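Local coordinates for RagB/SusD domain protein (Flavobacterium johnsoniae, PDB 5J90) that binds chitin and, as a SusD homolog of a polysaccharide utilization locus, probably captures chitin chains at the cell surface for uptake, at residues Y158-V169 and A203-I214. Sequence-based numbering, arbitrary orientation.
Sequences YTQMFAELDTAV and ANTLRLRLAMRI
Arg-207 enters, as a single knob, the four-residue hole formed by Phe-162, Leu-165, Asp-166 and Val-169. Its CB meets Leu-165 CD1 at 3.9 Å, and CG lies 4.0 Å from Phe-162 CD1. CG is anti to the backbone N (chi1 -178°), and a bend at chi3 turns the guanidinium onto the facing helix. CZ lies near Asp-166 OD1, and with NH2 it packs against Leu-165 CB. Arg-207 NH1 donates to Phe-162 O, 3.1 Å away with an N-H...O angle of 163°; this carbonyl also accepts from Asp-166 N, the two donors arriving from opposite faces of its plane. Arg-207 NH2 forms a salt bridge with Asp-166 OD1 at 2.9 Å; the carboxylate and guanidinium planes are 24° apart, yet OD1 meets the guanidinium obliquely, also near NH1. The segments, antiparallel with axes 10.2 Å apart at closest approach, belong to helices 154-177 and 196-213 of the largely helical, TPR-related SusD fold. Glu-225 and Lys-228 from helix 219-231 extend the charge network through Arg-207 and Asp-166 respectively. A methionine in place of Arg-207 would probably leave Asp-166 without this cationic mate and Phe-162 O without its second donor. Farther along, Leu-210 CB approaches Phe-162 CE1 (3.7 Å), while Ile-214 CG2 packs 3.6 Å from Tyr-158 CD2. Met-161 CE lies centrally over one Tyr-158 ring face, 3.6 Å above its plane, and Tyr-158 OH is hydrogen-bonded to Asp-132.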
loop_
_atom_site.group_PDB
_atom_site.type_symbol
_atom_site.label_atom_id
_atom_site.label_comp_id
_atom_site.label_asym_id
_atom_site.label_seq_id
_atom_site.Cartn_x
_atom_site.Cartn_y
_atom_site.Cartn_z
ATOM N N TYR A 158 -5.132 -12.320 8.003
ATOM C CA TYR A 158 -5.438 -11.565 9.221
ATOM C C TYR A 158 -6.883 -11.785 9.684
ATOM O O TYR A 158 -7.129 -12.015 10.870
ATOM C CB TYR A 158 -5.088 -10.072 9.063
ATOM C CG TYR A 158 -3.709 -9.764 9.619
ATOM C CD1 TYR A 158 -2.558 -10.151 8.935
ATOM C CD2 TYR A 158 -3.552 -9.148 10.863
ATOM C CE1 TYR A 158 -1.295 -9.908 9.458
ATOM C CE2 TYR A 158 -2.295 -8.899 11.395
ATOM C CZ TYR A 158 -1.170 -9.292 10.699
ATOM O OH TYR A 158 0.068 -9.042 11.260
ATOM N N THR A 159 -7.840 -11.748 8.763
ATOM C CA THR A 159 -9.229 -12.031 9.126
ATOM C C THR A 159 -9.368 -13.423 9.738
ATOM O O THR A 159 -10.027 -13.599 10.771
ATOM C CB THR A 159 -10.142 -11.871 7.901
ATOM O OG1 THR A 159 -10.208 -10.481 7.572
ATOM C CG2 THR A 159 -11.556 -12.374 8.171
ATOM N N GLN A 160 -8.728 -14.411 9.120
ATOM C CA GLN A 160 -8.776 -15.768 9.667
ATOM C C GLN A 160 -8.147 -15.883 11.059
ATOM O O GLN A 160 -8.689 -16.560 11.936
ATOM C CB GLN A 160 -8.115 -16.751 8.707
ATOM C CG GLN A 160 -8.829 -16.936 7.397
ATOM C CD GLN A 160 -8.038 -17.810 6.455
ATOM O OE1 GLN A 160 -8.024 -19.037 6.607
ATOM N NE2 GLN A 160 -7.346 -17.186 5.488
ATOM N N MET A 161 -7.008 -15.222 11.270
ATOM C CA MET A 161 -6.344 -15.266 12.569
ATOM C C MET A 161 -7.217 -14.654 13.662
ATOM O O MET A 161 -7.317 -15.207 14.759
ATOM C CB MET A 161 -4.963 -14.607 12.508
ATOM C CG MET A 161 -3.967 -15.378 11.640
ATOM S SD MET A 161 -2.283 -14.750 11.720
ATOM C CE MET A 161 -2.445 -13.042 11.183
ATOM N N PHE A 162 -7.868 -13.530 13.380
ATOM C CA PHE A 162 -8.768 -12.940 14.373
ATOM C C PHE A 162 -9.909 -13.900 14.702
ATOM O O PHE A 162 -10.322 -13.993 15.862
ATOM C CB PHE A 162 -9.347 -11.613 13.864
ATOM C CG PHE A 162 -8.361 -10.461 13.838
ATOM C CD1 PHE A 162 -7.629 -10.104 14.968
ATOM C CD2 PHE A 162 -8.208 -9.701 12.686
ATOM C CE1 PHE A 162 -6.745 -9.027 14.947
ATOM C CE2 PHE A 162 -7.325 -8.629 12.651
ATOM C CZ PHE A 162 -6.588 -8.287 13.789
ATOM N N ALA A 163 -10.421 -14.612 13.694
ATOM C CA ALA A 163 -11.526 -15.558 13.910
ATOM C C ALA A 163 -11.068 -16.787 14.691
ATOM O O ALA A 163 -11.813 -17.320 15.514
ATOM C CB ALA A 163 -12.152 -15.984 12.571
ATOM N N GLU A 164 -9.848 -17.239 14.424
ATOM C CA GLU A 164 -9.268 -18.343 15.184
ATOM C C GLU A 164 -9.093 -17.963 16.650
ATOM O O GLU A 164 -9.394 -18.756 17.546
ATOM C CB GLU A 164 -7.951 -18.781 14.554
ATOM C CG GLU A 164 -8.177 -19.528 13.247
ATOM C CD GLU A 164 -6.911 -19.737 12.433
ATOM O OE1 GLU A 164 -5.920 -18.994 12.644
ATOM O OE2 GLU A 164 -6.912 -20.648 11.570
ATOM N N LEU A 165 -8.612 -16.754 16.910
ATOM C CA LEU A 165 -8.539 -16.299 18.292
ATOM C C LEU A 165 -9.930 -16.202 18.929
ATOM O O LEU A 165 -10.082 -16.520 20.110
ATOM C CB LEU A 165 -7.784 -14.976 18.393
ATOM C CG LEU A 165 -6.306 -15.047 17.984
ATOM C CD1 LEU A 165 -5.669 -13.674 18.122
ATOM C CD2 LEU A 165 -5.549 -16.079 18.801
ATOM N N ASP A 166 -10.942 -15.772 18.167
ATOM C CA ASP A 166 -12.323 -15.759 18.681
ATOM C C ASP A 166 -12.743 -17.155 19.133
ATOM O O ASP A 166 -13.286 -17.322 20.225
ATOM C CB ASP A 166 -13.327 -15.284 17.618
ATOM C CG ASP A 166 -13.205 -13.811 17.290
ATOM O OD1 ASP A 166 -12.662 -13.035 18.110
ATOM O OD2 ASP A 166 -13.690 -13.440 16.192
ATOM N N THR A 167 -12.500 -18.148 18.286
ATOM C CA THR A 167 -12.867 -19.531 18.590
ATOM C C THR A 167 -12.154 -20.030 19.848
ATOM O O THR A 167 -12.788 -20.585 20.758
ATOM C CB THR A 167 -12.532 -20.437 17.405
ATOM O OG1 THR A 167 -13.326 -20.042 16.277
ATOM C CG2 THR A 167 -12.820 -21.898 17.733
ATOM N N ALA A 168 -10.844 -19.806 19.918
ATOM C CA ALA A 168 -10.051 -20.255 21.062
ATOM C C ALA A 168 -10.476 -19.592 22.372
ATOM O O ALA A 168 -10.619 -20.257 23.408
ATOM C CB ALA A 168 -8.576 -20.010 20.808
ATOM N N VAL A 169 -10.667 -18.280 22.334
ATOM C CA VAL A 169 -11.064 -17.537 23.525
ATOM C C VAL A 169 -12.433 -17.978 24.038
ATOM O O VAL A 169 -12.621 -18.160 25.246
ATOM C CB VAL A 169 -11.036 -16.009 23.265
ATOM C CG1 VAL A 169 -11.762 -15.260 24.374
ATOM C CG2 VAL A 169 -9.598 -15.522 23.153
ATOM N N ALA A 203 -3.926 -14.871 24.374
ATOM C CA ALA A 203 -4.664 -14.729 23.121
ATOM C C ALA A 203 -5.220 -13.314 22.954
ATOM O O ALA A 203 -5.159 -12.754 21.857
ATOM C CB ALA A 203 -5.791 -15.761 23.029
ATOM N N ASN A 204 -5.774 -12.737 24.023
ATOM C CA ASN A 204 -6.267 -11.364 23.961
ATOM C C ASN A 204 -5.143 -10.391 23.605
ATOM O O ASN A 204 -5.333 -9.458 22.809
ATOM C CB ASN A 204 -6.878 -10.937 25.303
ATOM C CG ASN A 204 -8.112 -11.740 25.686
ATOM O OD1 ASN A 204 -8.821 -12.281 24.834
ATOM N ND2 ASN A 204 -8.384 -11.800 26.987
ATOM N N THR A 205 -3.969 -10.591 24.200
ATOM C CA THR A 205 -2.861 -9.672 23.983
ATOM C C THR A 205 -2.314 -9.819 22.556
ATOM O O THR A 205 -1.954 -8.833 21.911
ATOM C CB THR A 205 -1.741 -9.901 25.013
ATOM O OG1 THR A 205 -2.313 -9.939 26.326
ATOM C CG2 THR A 205 -0.725 -8.765 24.961
ATOM N N LEU A 206 -2.283 -11.053 22.062
ATOM C CA LEU A 206 -1.899 -11.323 20.678
ATOM C C LEU A 206 -2.895 -10.663 19.720
ATOM O O LEU A 206 -2.482 -10.065 18.715
ATOM C CB LEU A 206 -1.830 -12.836 20.455
ATOM C CG LEU A 206 -1.424 -13.377 19.088
ATOM C CD1 LEU A 206 -0.145 -12.735 18.591
ATOM C CD2 LEU A 206 -1.289 -14.904 19.163
ATOM N N ARG A 207 -4.194 -10.741 20.028
ATOM C CA ARG A 207 -5.186 -10.017 19.235
ATOM C C ARG A 207 -4.873 -8.517 19.196
ATOM O O ARG A 207 -4.957 -7.888 18.148
ATOM C CB ARG A 207 -6.605 -10.218 19.781
ATOM C CG ARG A 207 -7.656 -9.509 18.918
ATOM C CD ARG A 207 -9.061 -9.467 19.547
ATOM N NE ARG A 207 -9.501 -10.778 20.008
ATOM C CZ ARG A 207 -9.908 -11.771 19.224
ATOM N NH1 ARG A 207 -9.948 -11.629 17.900
ATOM N NH2 ARG A 207 -10.261 -12.932 19.777
ATOM N N LEU A 208 -4.522 -7.946 20.345
ATOM C CA LEU A 208 -4.193 -6.529 20.402
ATOM C C LEU A 208 -2.979 -6.183 19.539
ATOM O O LEU A 208 -2.985 -5.165 18.830
ATOM C CB LEU A 208 -3.991 -6.088 21.864
ATOM C CG LEU A 208 -3.663 -4.612 22.115
ATOM C CD1 LEU A 208 -4.772 -3.692 21.587
ATOM C CD2 LEU A 208 -3.431 -4.373 23.605
ATOM N N ARG A 209 -1.949 -7.030 19.571
ATOM C CA ARG A 209 -0.799 -6.853 18.692
ATOM C C ARG A 209 -1.219 -6.847 17.219
ATOM O O ARG A 209 -0.818 -5.967 16.454
ATOM C CB ARG A 209 0.236 -7.960 18.940
ATOM C CG ARG A 209 1.364 -7.954 17.909
ATOM C CD ARG A 209 2.246 -9.194 17.996
ATOM N NE ARG A 209 3.176 -9.125 19.127
ATOM C CZ ARG A 209 4.063 -10.074 19.399
ATOM N NH1 ARG A 209 4.125 -11.157 18.635
ATOM N NH2 ARG A 209 4.880 -9.945 20.439
ATOM N N LEU A 210 -2.013 -7.835 16.828
ATOM C CA LEU A 210 -2.425 -7.954 15.425
ATOM C C LEU A 210 -3.333 -6.794 15.009
ATOM O O LEU A 210 -3.267 -6.308 13.869
ATOM C CB LEU A 210 -3.101 -9.303 15.162
ATOM C CG LEU A 210 -2.213 -10.526 15.388
ATOM C CD1 LEU A 210 -3.005 -11.804 15.138
ATOM C CD2 LEU A 210 -0.952 -10.483 14.543
ATOM N N ALA A 211 -4.159 -6.329 15.944
ATOM C CA ALA A 211 -5.022 -5.185 15.689
ATOM C C ALA A 211 -4.208 -3.917 15.419
ATOM O O ALA A 211 -4.457 -3.202 14.446
ATOM C CB ALA A 211 -5.976 -4.986 16.857
ATOM N N MET A 212 -3.207 -3.637 16.250
ATOM C CA MET A 212 -2.421 -2.433 16.041
ATOM C C MET A 212 -1.621 -2.531 14.746
ATOM O O MET A 212 -1.411 -1.524 14.067
ATOM C CB MET A 212 -1.503 -2.148 17.238
ATOM C CG MET A 212 -1.125 -0.675 17.366
ATOM S SD MET A 212 -2.545 0.402 17.728
ATOM C CE MET A 212 -2.961 -0.169 19.376
ATOM N N ARG A 213 -1.186 -3.740 14.392
ATOM C CA ARG A 213 -0.454 -3.930 13.142
ATOM C C ARG A 213 -1.197 -3.367 11.940
ATOM O O ARG A 213 -0.568 -2.840 11.019
ATOM C CB ARG A 213 -0.172 -5.417 12.890
ATOM C CG ARG A 213 0.738 -5.664 11.685
ATOM C CD ARG A 213 2.217 -5.651 12.089
ATOM N NE ARG A 213 2.573 -6.918 12.732
ATOM C CZ ARG A 213 3.105 -7.045 13.944
ATOM N NH1 ARG A 213 3.356 -8.260 14.415
ATOM N NH2 ARG A 213 3.398 -5.984 14.697
ATOM N N ILE A 214 -2.521 -3.507 11.944
ATOM C CA ILE A 214 -3.307 -3.165 10.759
ATOM C C ILE A 214 -3.940 -1.774 10.834
ATOM O O ILE A 214 -4.798 -1.441 10.016
ATOM C CB ILE A 214 -4.374 -4.246 10.447
ATOM C CG1 ILE A 214 -5.466 -4.296 11.521
ATOM C CG2 ILE A 214 -3.699 -5.608 10.285
ATOM C CD1 ILE A 214 -6.666 -5.149 11.126
#